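Local structure of aminoacyl-tRNA synthetase (5F9Z) at residues T176-R181 with L185-I190; K320-E325 with R368-R373; F363-R368 with R373-V378. The protein probably attaches proline to its cognate tRNA in an ATP-dependent reaction, as a class II prolyl-tRNA synthetase, and is seen to bind halofuginone together with an ATP analogue. All coordinates share one frame; numbering follows the deposited sequence.

Interaction 1: T176-R181 with L185-I190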
loop_
_atom_site.group_PDB
_atom_site.type_symbol
_atom_site.label_atom_id
_atom_site.label_comp_id
_atom_site.label_asym_id
_atom_site.label_seq_id
_atom_site.Cartn_x
_atom_site.Cartn_y
_atom_site.Cartn_z
ATOM N N THR A 176 -16.784 7.828 10.018
ATOM C CA THR A 176 -16.977 8.699 11.164
ATOM C C THR A 176 -18.083 9.701 10.874
ATOM O O THR A 176 -18.363 10.026 9.718
ATOM C CB THR A 176 -15.688 9.446 11.528
ATOM O OG1 THR A 176 -15.343 10.351 10.471
ATOM C CG2 THR A 176 -14.546 8.465 11.745
ATOM N N ALA A 177 -18.719 10.181 11.941
ATOM C CA ALA A 177 -19.739 11.213 11.860
ATOM C C ALA A 177 -19.448 12.268 12.916
ATOM O O ALA A 177 -19.118 11.938 14.058
ATOM C CB ALA A 177 -21.145 10.636 12.059
ATOM N N HIS A 178 -19.566 13.536 12.531
ATOM C CA HIS A 178 -19.198 14.643 13.397
ATOM C C HIS A 178 -20.299 15.694 13.391
ATOM O O HIS A 178 -21.139 15.743 12.488
ATOM C CB HIS A 178 -17.867 15.270 12.961
ATOM C CG HIS A 178 -16.776 14.270 12.733
ATOM N ND1 HIS A 178 -15.816 13.987 13.680
ATOM C CD2 HIS A 178 -16.500 13.479 11.668
ATOM C CE1 HIS A 178 -14.992 13.068 13.206
ATOM N NE2 HIS A 178 -15.384 12.743 11.988
ATOM N N SER A 179 -20.284 16.541 14.422
ATOM C CA SER A 179 -21.281 17.596 14.545
ATOM C C SER A 179 -20.932 18.836 13.734
ATOM O O SER A 179 -21.808 19.678 13.508
ATOM C CB SER A 179 -21.461 17.982 16.015
ATOM O OG SER A 179 -20.277 18.559 16.540
ATOM N N THR A 180 -19.681 18.972 13.298
ATOM C CA THR A 180 -19.245 20.124 12.524
ATOM C C THR A 180 -18.411 19.666 11.339
ATOM O O THR A 180 -17.734 18.634 11.395
ATOM C CB THR A 180 -18.420 21.108 13.371
ATOM O OG1 THR A 180 -17.270 20.438 13.902
ATOM C CG2 THR A 180 -19.252 21.673 14.517
ATOM N N ARG A 181 -18.472 20.444 10.256
ATOM C CA ARG A 181 -17.634 20.161 9.095
ATOM C C ARG A 181 -16.156 20.323 9.422
ATOM O O ARG A 181 -15.318 19.589 8.885
ATOM C CB ARG A 181 -18.024 21.073 7.930
ATOM C CG ARG A 181 -17.185 20.878 6.677
ATOM C CD ARG A 181 -17.452 21.970 5.655
ATOM N NE ARG A 181 -16.575 21.853 4.493
ATOM C CZ ARG A 181 -15.357 22.381 4.420
ATOM N NH1 ARG A 181 -14.865 23.064 5.445
ATOM N NH2 ARG A 181 -14.628 22.222 3.323
ATOM N N LEU A 185 -13.284 17.491 8.663
ATOM C CA LEU A 185 -12.128 17.704 7.797
ATOM C C LEU A 185 -10.825 17.429 8.539
ATOM O O LEU A 185 -9.881 16.873 7.965
ATOM C CB LEU A 185 -12.141 19.128 7.240
ATOM C CG LEU A 185 -10.966 19.515 6.339
ATOM C CD1 LEU A 185 -10.845 18.556 5.163
ATOM C CD2 LEU A 185 -11.113 20.950 5.852
ATOM N N GLU A 186 -10.756 17.814 9.816
ATOM C CA GLU A 186 -9.594 17.465 10.625
ATOM C C GLU A 186 -9.426 15.955 10.729
ATOM O O GLU A 186 -8.295 15.457 10.761
ATOM C CB GLU A 186 -9.717 18.089 12.016
ATOM C CG GLU A 186 -9.637 19.607 12.018
ATOM C CD GLU A 186 -10.094 20.216 13.331
ATOM O OE1 GLU A 186 -10.591 19.465 14.196
ATOM O OE2 GLU A 186 -9.958 21.448 13.494
ATOM N N MET A 187 -10.535 15.213 10.773
ATOM C CA MET A 187 -10.452 13.757 10.765
ATOM C C MET A 187 -9.943 13.242 9.424
ATOM O O MET A 187 -9.205 12.250 9.372
ATOM C CB MET A 187 -11.821 13.155 11.089
ATOM C CG MET A 187 -11.827 11.643 11.216
ATOM S SD MET A 187 -10.922 11.072 12.664
ATOM C CE MET A 187 -11.018 9.303 12.440
ATOM N N VAL A 188 -10.325 13.905 8.328
ATOM C CA VAL A 188 -9.852 13.502 7.006
ATOM C C VAL A 188 -8.340 13.667 6.910
ATOM O O VAL A 188 -7.627 12.766 6.454
ATOM C CB VAL A 188 -10.574 14.305 5.908
ATOM C CG1 VAL A 188 -10.007 13.963 4.538
ATOM C CG2 VAL A 188 -12.068 14.043 5.951
ATOM N N ASP A 189 -7.831 14.823 7.343
ATOM C CA ASP A 189 -6.395 15.071 7.286
ATOM C C ASP A 189 -5.626 14.168 8.241
ATOM O O ASP A 189 -4.499 13.759 7.935
ATOM C CB ASP A 189 -6.102 16.540 7.598
ATOM C CG ASP A 189 -6.694 17.482 6.575
ATOM O OD1 ASP A 189 -6.787 17.090 5.395
ATOM O OD2 ASP A 189 -7.068 18.612 6.952
ATOM N N ILE A 190 -6.209 13.853 9.400
ATOM C CA ILE A 190 -5.539 12.981 10.362
ATOM C C ILE A 190 -5.338 11.593 9.767
ATOM O O ILE A 190 -4.252 11.008 9.863
ATOM C CB ILE A 190 -6.337 12.925 11.678
ATOM C CG1 ILE A 190 -6.052 14.164 12.530
ATOM C CG2 ILE A 190 -6.020 11.651 12.448
ATOM C CD1 ILE A 190 -6.922 14.271 13.764
#
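M187 lies against H178 and T176, and these three buried side chains make up the close-packed half of the contact between the end of strand 168-178 and the first turns of helix 181-202. With CG anti to the backbone N (chi1 -175°) the M187 chain is set against the imidazole, and the bend at chi2 turns its end alongside the strand to T176. Its CB sits 3.7 Å from H178 NE2, and M187 CG lies 3.8 Å from both H178 NE2 and T176 OG1, beside the bond that joins them. The methyl end goes further along the strand, where M187 CE meets T176 CG2 at 3.7 Å. That bond within the strand, T176 OG1 to H178 NE2, is 2.8 Å long. The other imidazole nitrogen, ND1, bonds to E183 in the first turn of the helix, and T176 OG1 also bonds to T271 of strand 265-276. Both ring nitrogens are therefore engaged, which should restrict rotation of the imidazole while methylene carbons pack against it.

The other end is looser and faces solvent. T180 is the N-cap, its OG1 accepting from the backbone N of E183, and L185 N bonds to R181 O at 2.9 Å, a regular i to i+4 bond in the first turns. In one of its two conformers the exposed R181 is extended and its NH1 is 4.3 Å from L185 CD2, so this approach is uncertain. L245 of strand 236-247 touches both of these side chains.

The contact thus closes a tight strand-to-helix connection in the class II catalytic core, about 11 Å from bound halofuginone at the T176 side chain. Its chemistry is that of a polar network with a methionine packed beside it, which probably limits rotation of the imidazole, with weaker restraint at R181.

Interaction 2: K320-E325 with R368-R373; sequences KKICNE and RDIEKR
Segments 320-325 and 368-373 are nearest at I322 and I370, whose CA atoms are 6.8 Å apart, and the shorter helix, 367-372, finishes in a Schellman motif that gives R373 a positive phi (50°). I322 is the buried member of the pair. Its CG1 meets I370 CG2 at 4.1 Å, a moderate apolar contact in which the two side chains pass at a slant, and V365 of strand 361-365 touches both. Beyond it, I322 CD1 lies 3.7 Å from R373 NH2.

The polar part is a salt bridge at the more exposed side of the contact. R373 bends at chi3 (53°) and presents its two terminal nitrogens end-on to the extended E325 side chain. NH1 donates to E325 OE1 at 2.7 Å, reaching that oxygen from above the carboxylate plane, whereas R373 NH2 donates to the syn lone pair of E325 OE2 at 3.0 Å. The two flat groups are turned 45° from each other, so this bidentate pair is twisted rather than coplanar. I390 packs on I322, E325 and R373. The residue that ends the helix in a Schellman motif thus also supplies the guanidinium, tying helix 367-372 to helix 317-332 beside the mixed sheet of the anticodon-binding domain.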
loop_
_atom_site.group_PDB
_atom_site.type_symbol
_atom_site.label_atom_id
_atom_site.label_comp_id
_atom_site.label_asym_id
_atom_site.label_seq_id
_atom_site.Cartn_x
_atom_site.Cartn_y
_atom_site.Cartn_z
ATOM N N LYS A 320 25.695 -25.117 16.861
ATOM C CA LYS A 320 24.314 -24.891 17.272
ATOM C C LYS A 320 24.238 -23.977 18.486
ATOM O O LYS A 320 23.266 -23.227 18.639
ATOM C CB LYS A 320 23.627 -26.224 17.573
ATOM N N LYS A 321 25.251 -24.022 19.353
ATOM C CA LYS A 321 25.254 -23.179 20.542
ATOM C C LYS A 321 25.461 -21.713 20.181
ATOM O O LYS A 321 24.871 -20.823 20.804
ATOM C CB LYS A 321 26.333 -23.664 21.510
ATOM C CG LYS A 321 26.338 -22.985 22.864
ATOM C CD LYS A 321 27.334 -23.671 23.784
ATOM C CE LYS A 321 27.690 -22.802 24.972
ATOM N NZ LYS A 321 29.157 -22.842 25.235
ATOM N N ILE A 322 26.294 -21.442 19.173
ATOM C CA ILE A 322 26.497 -20.066 18.730
ATOM C C ILE A 322 25.244 -19.534 18.046
ATOM O O ILE A 322 24.836 -18.389 18.272
ATOM C CB ILE A 322 27.730 -19.976 17.811
ATOM C CG1 ILE A 322 29.012 -20.162 18.624
ATOM C CG2 ILE A 322 27.757 -18.647 17.072
ATOM C CD1 ILE A 322 29.213 -19.108 19.692
ATOM N N CYS A 323 24.609 -20.358 17.207
ATOM C CA CYS A 323 23.387 -19.927 16.534
ATOM C C CYS A 323 22.266 -19.673 17.534
ATOM O O CYS A 323 21.515 -18.699 17.398
ATOM C CB CYS A 323 22.962 -20.971 15.501
ATOM S SG CYS A 323 24.156 -21.234 14.173
ATOM N N ASN A 324 22.136 -20.535 18.545
ATOM C CA ASN A 324 21.126 -20.313 19.574
ATOM C C ASN A 324 21.433 -19.059 20.385
ATOM O O ASN A 324 20.517 -18.320 20.765
ATOM C CB ASN A 324 21.022 -21.531 20.491
ATOM C CG ASN A 324 20.392 -22.727 19.804
ATOM O OD1 ASN A 324 19.718 -22.588 18.783
ATOM N ND2 ASN A 324 20.602 -23.911 20.368
ATOM N N GLU A 325 22.714 -18.805 20.660
ATOM C CA GLU A 325 23.089 -17.594 21.382
ATOM C C GLU A 325 22.758 -16.350 20.566
ATOM O O GLU A 325 22.192 -15.384 21.088
ATOM C CB GLU A 325 24.577 -17.630 21.734
ATOM C CG GLU A 325 25.103 -16.329 22.322
ATOM C CD GLU A 325 26.566 -16.409 22.708
ATOM O OE1 GLU A 325 26.964 -15.724 23.673
ATOM O OE2 GLU A 325 27.316 -17.160 22.050
ATOM N N ARG A 368 35.290 -20.263 11.150
ATOM C CA ARG A 368 35.962 -19.003 11.455
ATOM C C ARG A 368 35.083 -18.090 12.299
ATOM O O ARG A 368 35.594 -17.345 13.144
ATOM C CB ARG A 368 36.370 -18.299 10.161
ATOM N N ASP A 369 33.766 -18.134 12.091
ATOM C CA ASP A 369 32.864 -17.303 12.878
ATOM C C ASP A 369 32.740 -17.821 14.306
ATOM O O ASP A 369 32.667 -17.031 15.255
ATOM C CB ASP A 369 31.495 -17.240 12.202
ATOM C CG ASP A 369 31.582 -16.805 10.754
ATOM O OD1 ASP A 369 31.598 -15.582 10.498
ATOM O OD2 ASP A 369 31.638 -17.685 9.869
ATOM N N ILE A 370 32.711 -19.145 14.475
ATOM C CA ILE A 370 32.671 -19.726 15.814
ATOM C C ILE A 370 33.952 -19.403 16.573
ATOM O O ILE A 370 33.930 -19.135 17.781
ATOM C CB ILE A 370 32.440 -21.246 15.727
ATOM C CG1 ILE A 370 31.166 -21.554 14.940
ATOM C CG2 ILE A 370 32.374 -21.862 17.117
ATOM C CD1 ILE A 370 31.012 -23.016 14.594
ATOM N N GLU A 371 35.087 -19.413 15.871
ATOM C CA GLU A 371 36.376 -19.223 16.527
ATOM C C GLU A 371 36.533 -17.801 17.050
ATOM O O GLU A 371 37.121 -17.588 18.117
ATOM C CB GLU A 371 37.502 -19.570 15.553
ATOM C CG GLU A 371 38.893 -19.554 16.157
ATOM C CD GLU A 371 39.957 -19.959 15.154
ATOM O OE1 GLU A 371 39.596 -20.267 13.998
ATOM O OE2 GLU A 371 41.150 -19.968 15.520
ATOM N N LYS A 372 36.013 -16.818 16.321
ATOM C CA LYS A 372 36.143 -15.416 16.695
ATOM C C LYS A 372 34.981 -14.909 17.538
ATOM O O LYS A 372 35.005 -13.745 17.954
ATOM C CB LYS A 372 36.272 -14.548 15.439
ATOM C CG LYS A 372 37.386 -14.972 14.496
ATOM C CD LYS A 372 37.304 -14.220 13.177
ATOM C CE LYS A 372 37.516 -12.728 13.373
ATOM N NZ LYS A 372 38.884 -12.425 13.880
ATOM N N ARG A 373 33.980 -15.748 17.806
ATOM C CA ARG A 373 32.727 -15.316 18.428
ATOM C C ARG A 373 32.153 -14.108 17.691
ATOM O O ARG A 373 31.833 -13.072 18.280
ATOM C CB ARG A 373 32.912 -15.030 19.920
ATOM C CG ARG A 373 33.000 -16.289 20.769
ATOM C CD ARG A 373 32.895 -15.985 22.254
ATOM N NE ARG A 373 31.705 -15.203 22.578
ATOM C CZ ARG A 373 30.478 -15.706 22.685
ATOM N NH1 ARG A 373 29.458 -14.914 22.987
ATOM N NH2 ARG A 373 30.265 -16.998 22.480
#

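Interaction 3: F363-R368 with R373-V378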
loop_
_atom_site.group_PDB
_atom_site.type_symbol
_atom_site.label_atom_id
_atom_site.label_comp_id
_atom_site.label_asym_id
_atom_site.label_seq_id
_atom_site.Cartn_x
_atom_site.Cartn_y
_atom_site.Cartn_z
ATOM N N PHE A 363 22.945 -14.339 8.415
ATOM C CA PHE A 363 24.124 -14.584 9.233
ATOM C C PHE A 363 24.764 -15.886 8.777
ATOM O O PHE A 363 24.131 -16.945 8.832
ATOM C CB PHE A 363 23.770 -14.658 10.720
ATOM C CG PHE A 363 23.377 -13.338 11.328
ATOM C CD1 PHE A 363 23.379 -12.173 10.577
ATOM C CD2 PHE A 363 23.018 -13.263 12.664
ATOM C CE1 PHE A 363 23.017 -10.965 11.144
ATOM C CE2 PHE A 363 22.661 -12.060 13.237
ATOM C CZ PHE A 363 22.659 -10.910 12.476
ATOM N N GLU A 364 26.009 -15.805 8.320
ATOM C CA GLU A 364 26.785 -16.978 7.944
ATOM C C GLU A 364 27.674 -17.359 9.122
ATOM O O GLU A 364 28.531 -16.571 9.537
ATOM C CB GLU A 364 27.616 -16.701 6.693
ATOM C CG GLU A 364 26.787 -16.244 5.504
ATOM C CD GLU A 364 27.631 -15.903 4.294
ATOM O OE1 GLU A 364 28.874 -16.000 4.385
ATOM O OE2 GLU A 364 27.052 -15.537 3.250
ATOM N N VAL A 365 27.461 -18.554 9.662
ATOM C CA VAL A 365 28.150 -19.014 10.864
ATOM C C VAL A 365 28.951 -20.253 10.485
ATOM O O VAL A 365 28.404 -21.359 10.406
ATOM C CB VAL A 365 27.178 -19.308 12.012
ATOM C CG1 VAL A 365 27.940 -19.763 13.248
ATOM C CG2 VAL A 365 26.338 -18.078 12.320
ATOM N N GLY A 366 30.248 -20.072 10.251
ATOM C CA GLY A 366 31.134 -21.172 9.956
ATOM C C GLY A 366 32.205 -21.325 11.016
ATOM O O GLY A 366 32.180 -20.654 12.052
ATOM N N PRO A 367 33.158 -22.234 10.782
ATOM C CA PRO A 367 34.263 -22.405 11.745
ATOM C C PRO A 367 34.955 -21.106 12.131
ATOM O O PRO A 367 35.189 -20.861 13.320
ATOM C CB PRO A 367 35.218 -23.358 11.010
ATOM C CG PRO A 367 34.403 -24.027 9.943
ATOM C CD PRO A 367 33.069 -23.348 9.824
ATOM N N ARG A 368 35.290 -20.263 11.150
ATOM C CA ARG A 368 35.962 -19.003 11.455
ATOM C C ARG A 368 35.083 -18.090 12.299
ATOM O O ARG A 368 35.594 -17.345 13.144
ATOM C CB ARG A 368 36.370 -18.299 10.161
ATOM N N ARG A 373 33.980 -15.748 17.806
ATOM C CA ARG A 373 32.727 -15.316 18.428
ATOM C C ARG A 373 32.153 -14.108 17.691
ATOM O O ARG A 373 31.833 -13.072 18.280
ATOM C CB ARG A 373 32.912 -15.030 19.920
ATOM C CG ARG A 373 33.000 -16.289 20.769
ATOM C CD ARG A 373 32.895 -15.985 22.254
ATOM N NE ARG A 373 31.705 -15.203 22.578
ATOM C CZ ARG A 373 30.478 -15.706 22.685
ATOM N NH1 ARG A 373 29.458 -14.914 22.987
ATOM N NH2 ARG A 373 30.265 -16.998 22.480
ATOM N N SER A 374 32.044 -14.255 16.374
ATOM C CA SER A 374 31.527 -13.226 15.488
ATOM C C SER A 374 30.641 -13.895 14.447
ATOM O O SER A 374 30.598 -15.122 14.340
ATOM C CB SER A 374 32.667 -12.440 14.826
ATOM O OG SER A 374 32.384 -12.158 13.466
ATOM N N VAL A 375 29.923 -13.081 13.678
ATOM C CA VAL A 375 29.033 -13.581 12.637
ATOM C C VAL A 375 29.254 -12.778 11.363
ATOM O O VAL A 375 29.517 -11.571 11.414
ATOM C CB VAL A 375 27.550 -13.526 13.063
ATOM C CG1 VAL A 375 27.274 -14.526 14.178
ATOM C CG2 VAL A 375 27.173 -12.122 13.494
ATOM N N ARG A 376 29.156 -13.456 10.223
ATOM C CA ARG A 376 29.243 -12.814 8.918
ATOM C C ARG A 376 27.852 -12.351 8.500
ATOM O O ARG A 376 26.950 -13.174 8.309
ATOM C CB ARG A 376 29.831 -13.772 7.882
ATOM C CG ARG A 376 29.719 -13.284 6.445
ATOM C CD ARG A 376 30.400 -11.937 6.255
ATOM N NE ARG A 376 31.818 -11.983 6.597
ATOM C CZ ARG A 376 32.784 -12.308 5.744
ATOM N NH1 ARG A 376 32.486 -12.620 4.490
ATOM N NH2 ARG A 376 34.048 -12.322 6.145
ATOM N N VAL A 377 27.682 -11.041 8.360
ATOM C CA VAL A 377 26.402 -10.445 8.000
ATOM C C VAL A 377 26.451 -10.030 6.538
ATOM O O VAL A 377 27.398 -9.360 6.105
ATOM C CB VAL A 377 26.076 -9.240 8.900
ATOM C CG1 VAL A 377 24.695 -8.692 8.575
ATOM C CG2 VAL A 377 26.177 -9.631 10.367
ATOM N N VAL A 378 25.435 -10.427 5.776
ATOM C CA VAL A 378 25.274 -10.016 4.386
ATOM C C VAL A 378 23.938 -9.296 4.273
ATOM O O VAL A 378 22.894 -9.856 4.630
ATOM C CB VAL A 378 25.340 -11.210 3.420
ATOM C CG1 VAL A 378 25.244 -10.728 1.979
ATOM C CG2 VAL A 378 26.618 -12.004 3.639
HETATM O O HOH W 1 29.979 -13.752 2.939
#
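E364 and R376 form the antiparallel hydrogen-bonded pair between strands 361-365 and 374-379. E364 N donates to R376 O at 2.8 Å, while the return bond from R376 N to E364 O is longer, at 3.3 Å.

From this pair the E364 side chain can be followed outward. Its CB rests 3.9 Å from R376 CB, and E364 CG, anti to the carbonyl carbon (chi1 -57°), is 4.2 Å from R376 O. The extended chain beyond it carries the carboxylate across, so that CD comes near both R376 CG and V378 CG2. At the tip, OE1 approaches R376 CG and accepts a hydrogen bond from a water at 2.9 Å, which in turn accepts one from R376 NH1. E364 OE2 lies 3.6 Å from V378 CG2 and forms a salt bridge with R362. The R376 side chain bends at chi2 and chi3, taking its guanidinium away from E364, and NE pairs with D387, so water rather than a direct ion pair joins the two side chains.

On the other face, F363 and V377 form the non-hydrogen-bonded pair, with F363 CE1 3.5 Å from V377 CG2. V375 CG2 lies over one ring face, and V326 and L330 of helix 317-332 also touch F363. Short helix 367-372 connects these neighbouring antiparallel strands in the central mixed sheet of the anticodon-binding domain, an alpha/beta fold.

Interaction 1 belongs to the catalytic core, and its centre is 56 Å and 53 Å from those of interactions 2 and 3, on the opposite side of the chain's centre. The latter two are neighbours in the anticodon-binding domain, with centres 7 Å apart. They share R368 and R373 and both draw on helix 367-372; D369 O and S374 N, 3.1 Å apart, probably form a hydrogen bond between them. Interactions 1 and 3 are mostly buried, whereas interaction 2 is only partly so. A hydrogen-bonded histidine beside a methionine marks the first, a direct ion pair beside isoleucines the second, and backbone pairing with a water-bridged polar face the third.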